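Local structure of CSE1 (Thermus thermophilus, 4AN8) at residues L56-L61 / T242-W247; L64-S69 / V208-E213. The protein forms part of the Cascade ribonucleoprotein complex, which probably takes part in CRISPR adaptive immunity against viruses, plasmids and other mobile genetic elements. All coordinates share one frame; numbering follows the deposited sequence.

Contact 1 of 2, residues L56-L61 / T242-W247; sequences LHRLLL and TRVYTW
Tyr245 CD1 lies 3.4 Å from Arg58 NH2, over one face of the guanidinium group and toward its rim, while a water sits in the guanidinium plane at the edge. The tyrosine ring carries the CB of Arg58 above one of its faces, offset toward the rim at 4.2 Å from Tyr245 CG; Arg58 O comes to 3.4 Å from Tyr245 CD2, and Leu61 CB approaches Tyr245 CE2 obliquely at 3.8 Å. Ring and guanidinium planes stand 62° apart, far from a parallel stack. The arginine chain bends at its third torsion (chi3 65°), and its planar end thus turns across the ring's CD1-CE1 side. Arginine suits this buried place because its N-H groups can serve two waters and, through a salt bridge of NH2, Asp279. The water in the guanidinium plane accepts from Arg58 NE at 2.9 Å and donates to Tyr245 O; a second accepts from Arg58 NH2 at 3.0 Å and donates to Val244 O. Two carbonyls near the end of helix 241-245 are tied to the arginine through solvent. Where the chain leaves the helix, Thr246 OG1 donates to Thr242 O at 2.7 Å, and its methyl CG2 lies loosely against Leu59 CD1. The contact is buried where helix 50-67 packs on the short helix 241-245, with Pro280 beside Tyr245, Met281 beside Arg58, and helix 199-206 touching Leu61.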
# COMPACT_ATOMS: atom_id res chain seq x y z
N LEU A 56 5.65 6.98 -5.95
CA LEU A 56 5.82 7.49 -7.31
C LEU A 56 4.45 7.72 -7.98
O LEU A 56 4.23 8.78 -8.59
CB LEU A 56 6.73 6.59 -8.14
CG LEU A 56 8.19 6.50 -7.69
CD1 LEU A 56 8.95 5.33 -8.37
CD2 LEU A 56 8.90 7.79 -7.91
N HIS A 57 3.52 6.78 -7.81
CA HIS A 57 2.15 6.99 -8.29
C HIS A 57 1.48 8.16 -7.60
O HIS A 57 0.77 8.92 -8.26
CB HIS A 57 1.27 5.76 -8.08
CG HIS A 57 1.56 4.64 -9.02
ND1 HIS A 57 2.44 3.62 -8.70
CD2 HIS A 57 1.13 4.39 -10.27
CE1 HIS A 57 2.52 2.79 -9.72
NE2 HIS A 57 1.73 3.23 -10.68
N ARG A 58 1.67 8.30 -6.29
CA ARG A 58 0.97 9.37 -5.54
C ARG A 58 1.47 10.77 -5.93
O ARG A 58 0.69 11.70 -6.02
CB ARG A 58 1.03 9.16 -4.02
CG ARG A 58 0.35 7.87 -3.56
CD ARG A 58 0.86 7.36 -2.18
NE ARG A 58 0.51 8.29 -1.11
CZ ARG A 58 -0.70 8.37 -0.55
NH1 ARG A 58 -1.67 7.57 -0.97
NH2 ARG A 58 -0.94 9.25 0.42
N LEU A 59 2.77 10.90 -6.16
CA LEU A 59 3.33 12.14 -6.70
C LEU A 59 2.75 12.47 -8.11
O LEU A 59 2.31 13.59 -8.36
CB LEU A 59 4.85 12.07 -6.72
CG LEU A 59 5.55 13.31 -7.29
CD1 LEU A 59 5.14 14.57 -6.53
CD2 LEU A 59 7.10 13.14 -7.27
N LEU A 60 2.73 11.48 -9.00
CA LEU A 60 2.18 11.70 -10.33
C LEU A 60 0.71 12.12 -10.26
O LEU A 60 0.28 13.04 -10.96
CB LEU A 60 2.30 10.46 -11.22
CG LEU A 60 3.76 10.10 -11.57
CD1 LEU A 60 3.80 8.91 -12.49
CD2 LEU A 60 4.49 11.30 -12.17
N LEU A 61 -0.06 11.41 -9.43
CA LEU A 61 -1.47 11.74 -9.21
C LEU A 61 -1.66 13.16 -8.65
O LEU A 61 -2.58 13.86 -9.05
CB LEU A 61 -2.11 10.72 -8.28
CG LEU A 61 -2.21 9.33 -8.90
CD1 LEU A 61 -2.35 8.25 -7.79
CD2 LEU A 61 -3.36 9.28 -9.90
N THR A 242 -4.09 16.20 -2.28
CA THR A 242 -2.73 16.36 -2.75
C THR A 242 -1.82 16.87 -1.66
O THR A 242 -0.60 16.67 -1.73
CB THR A 242 -2.63 17.25 -4.00
OG1 THR A 242 -2.87 18.61 -3.64
CG2 THR A 242 -3.66 16.80 -5.01
N ARG A 243 -2.40 17.52 -0.65
CA ARG A 243 -1.58 17.98 0.48
C ARG A 243 -1.13 16.73 1.22
O ARG A 243 0.01 16.60 1.61
CB ARG A 243 -2.39 18.91 1.41
CG ARG A 243 -1.68 19.24 2.72
CD ARG A 243 -2.52 20.18 3.65
NE ARG A 243 -2.85 21.45 3.00
CZ ARG A 243 -4.08 21.77 2.59
NH1 ARG A 243 -5.11 20.95 2.77
NH2 ARG A 243 -4.29 22.94 2.01
N VAL A 244 -2.04 15.79 1.40
CA VAL A 244 -1.67 14.52 2.00
C VAL A 244 -0.73 13.66 1.14
O VAL A 244 0.21 13.11 1.66
CB VAL A 244 -2.91 13.77 2.49
CG1 VAL A 244 -2.52 12.38 3.04
CG2 VAL A 244 -3.56 14.60 3.60
N TYR A 245 -0.96 13.59 -0.17
CA TYR A 245 -0.05 12.89 -1.10
C TYR A 245 1.38 13.44 -1.05
O TYR A 245 2.35 12.73 -1.34
CB TYR A 245 -0.53 13.05 -2.55
CG TYR A 245 -1.67 12.14 -2.97
CD1 TYR A 245 -2.27 11.24 -2.06
CD2 TYR A 245 -2.16 12.19 -4.27
CE1 TYR A 245 -3.31 10.41 -2.47
CE2 TYR A 245 -3.19 11.37 -4.68
CZ TYR A 245 -3.76 10.48 -3.79
OH TYR A 245 -4.79 9.69 -4.24
N THR A 246 1.52 14.72 -0.73
CA THR A 246 2.84 15.33 -0.75
C THR A 246 3.22 15.87 0.63
O THR A 246 3.97 16.81 0.74
CB THR A 246 2.89 16.47 -1.78
OG1 THR A 246 1.98 17.50 -1.40
CG2 THR A 246 2.54 15.93 -3.21
N TRP A 247 2.68 15.25 1.67
CA TRP A 247 2.91 15.71 3.03
C TRP A 247 4.39 15.81 3.43
O TRP A 247 5.17 14.86 3.24
CB TRP A 247 2.22 14.75 3.99
CG TRP A 247 2.10 15.28 5.36
CD1 TRP A 247 2.96 15.07 6.40
CD2 TRP A 247 1.07 16.15 5.85
NE1 TRP A 247 2.51 15.75 7.52
CE2 TRP A 247 1.36 16.42 7.20
CE3 TRP A 247 -0.06 16.74 5.27
CZ2 TRP A 247 0.54 17.24 7.99
CZ3 TRP A 247 -0.87 17.55 6.05
CH2 TRP A 247 -0.56 17.79 7.40
O HOH W 1 2.89 9.90 -0.82
O HOH W 2 1.44 10.53 1.79

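Contact 2 of 2, residues L64-S69 / V208-E213; sequences LHRALS and VPYTPE
His65 and Tyr210 meet as an offset stack, with ring centroids 4.8 Å apart and planes inclined by 28°. The imidazole lies mainly over the CB-CG end of the tyrosine, and His65 CB makes a CH-pi contact, 4.0 Å from the Tyr210 ring centroid. Tyr210 swings its ring out opposite the backbone N (chi1 173°), which lays it alongside the helix and carries the hydroxyl on to Arg66. There Arg66 NH1 lies near the plane of the phenol, whereas the guanidinium is turned 74° against it. Arg66 NH1 donates to Tyr210 OH at 2.8 Å and to Pro212 O at 3.1 Å, both acceptors close to the guanidinium plane; the carbonyl receives its bond on a lone pair. Arginine suits the site because one nitrogen holds two points of the loop while NH2 forms a salt bridge with Glu220. Tyrosine offers His65 a flat face and has a hydroxyl that can bond both Arg66 and Asp215, while His65 ND1 bonds Gly70 O, which helps to fix the imidazole's rotation. Pro212 CG lies 3.4 Å from Ser69 OG, and positive phi at Ser69 marks the Schellman motif that closes the helix. This partly buried contact joins the C-terminal end of helix 50-67 to the loop after helix 199-206, with Thr242 of helix 241-245 against Tyr210 and Tyr94 of helix 88-98 against Arg66.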
# COMPACT_ATOMS: atom_id res chain seq x y z
N LEU A 64 -1.23 15.45 -11.54
CA LEU A 64 -2.37 15.36 -12.45
C LEU A 64 -3.61 16.07 -11.92
O LEU A 64 -4.24 16.83 -12.64
CB LEU A 64 -2.74 13.90 -12.74
CG LEU A 64 -1.82 13.18 -13.72
CD1 LEU A 64 -1.98 11.66 -13.68
CD2 LEU A 64 -2.03 13.76 -15.15
N HIS A 65 -3.96 15.81 -10.66
CA HIS A 65 -5.13 16.43 -10.07
C HIS A 65 -5.05 17.95 -10.10
O HIS A 65 -6.05 18.62 -10.33
CB HIS A 65 -5.32 15.97 -8.64
CG HIS A 65 -5.92 14.60 -8.51
ND1 HIS A 65 -6.95 14.17 -9.32
CD2 HIS A 65 -5.64 13.58 -7.67
CE1 HIS A 65 -7.31 12.95 -8.95
NE2 HIS A 65 -6.53 12.57 -7.95
N ARG A 66 -3.88 18.51 -9.84
CA ARG A 66 -3.76 19.94 -9.78
C ARG A 66 -3.71 20.51 -11.20
O ARG A 66 -4.41 21.46 -11.51
CB ARG A 66 -2.52 20.35 -8.97
CG ARG A 66 -2.56 19.84 -7.55
CD ARG A 66 -3.79 20.39 -6.83
NE ARG A 66 -3.67 21.82 -6.59
CZ ARG A 66 -4.59 22.54 -5.95
NH1 ARG A 66 -5.69 21.93 -5.49
NH2 ARG A 66 -4.41 23.84 -5.77
N ALA A 67 -2.89 19.91 -12.06
CA ALA A 67 -2.75 20.40 -13.42
C ALA A 67 -4.06 20.33 -14.19
O ALA A 67 -4.34 21.22 -14.98
CB ALA A 67 -1.67 19.65 -14.15
N LEU A 68 -4.86 19.30 -13.96
CA LEU A 68 -6.13 19.13 -14.68
C LEU A 68 -7.31 19.66 -13.85
O LEU A 68 -8.44 19.66 -14.31
CB LEU A 68 -6.37 17.66 -15.04
CG LEU A 68 -5.22 17.02 -15.84
CD1 LEU A 68 -5.43 15.54 -16.04
CD2 LEU A 68 -5.06 17.73 -17.18
N SER A 69 -7.03 20.07 -12.63
CA SER A 69 -8.07 20.63 -11.79
C SER A 69 -9.27 19.70 -11.74
O SER A 69 -10.42 20.13 -11.80
CB SER A 69 -8.45 22.00 -12.33
OG SER A 69 -9.06 22.76 -11.32
N VAL A 208 -9.41 9.39 -8.85
CA VAL A 208 -10.71 9.57 -8.23
C VAL A 208 -11.20 11.02 -8.40
O VAL A 208 -10.40 11.97 -8.29
CB VAL A 208 -10.61 9.18 -6.74
CG1 VAL A 208 -11.96 9.37 -5.99
CG2 VAL A 208 -10.07 7.73 -6.61
N PRO A 209 -12.50 11.19 -8.70
CA PRO A 209 -13.06 12.53 -8.94
C PRO A 209 -12.60 13.48 -7.87
O PRO A 209 -12.65 13.16 -6.68
CB PRO A 209 -14.57 12.31 -8.88
CG PRO A 209 -14.71 10.90 -9.54
CD PRO A 209 -13.45 10.12 -9.08
N TYR A 210 -12.13 14.64 -8.31
CA TYR A 210 -11.45 15.58 -7.44
C TYR A 210 -11.90 16.99 -7.75
O TYR A 210 -12.13 17.32 -8.91
CB TYR A 210 -9.96 15.48 -7.72
CG TYR A 210 -9.09 16.51 -7.02
CD1 TYR A 210 -8.77 16.39 -5.68
CD2 TYR A 210 -8.54 17.59 -7.73
CE1 TYR A 210 -7.96 17.31 -5.04
CE2 TYR A 210 -7.72 18.51 -7.11
CZ TYR A 210 -7.44 18.37 -5.76
OH TYR A 210 -6.62 19.27 -5.12
N THR A 211 -12.04 17.80 -6.70
CA THR A 211 -12.11 19.26 -6.82
C THR A 211 -10.97 19.89 -6.02
O THR A 211 -10.67 19.44 -4.92
CB THR A 211 -13.46 19.81 -6.33
OG1 THR A 211 -13.84 19.13 -5.12
CG2 THR A 211 -14.53 19.58 -7.36
N PRO A 212 -10.33 20.93 -6.57
CA PRO A 212 -9.12 21.52 -5.97
C PRO A 212 -9.32 22.33 -4.70
O PRO A 212 -8.34 22.63 -4.01
CB PRO A 212 -8.58 22.44 -7.08
CG PRO A 212 -9.70 22.68 -7.98
CD PRO A 212 -10.60 21.46 -7.91
N GLU A 213 -10.56 22.68 -4.37
CA GLU A 213 -10.79 23.63 -3.28
C GLU A 213 -10.19 23.19 -1.93
O GLU A 213 -10.43 22.07 -1.47
CB GLU A 213 -12.29 23.93 -3.13
CG GLU A 213 -12.85 24.85 -4.22
CD GLU A 213 -13.06 24.15 -5.56
OE1 GLU A 213 -13.08 22.90 -5.59
OE2 GLU A 213 -13.21 24.85 -6.59

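Both contacts draw on helix 50-67, and their centres lie 12 Å apart. Contact 1 uses the middle of that helix, is wholly buried and faces another helix; contact 2 uses its C-terminal end, lies farther from the centre of the chain and receives an irregular loop. The chemistry differs: both arginines have a salt-bridge partner outside the segments, but Arg58 reaches the opposing carbonyls through two waters, whereas Arg66 bonds the loop directly. Thr242 joins the two, packing against His65, Arg66 and Tyr210. Asp215 is shared as well, accepting from the backbone of Thr242 and Arg243 and bonding the hydroxyl of Tyr210.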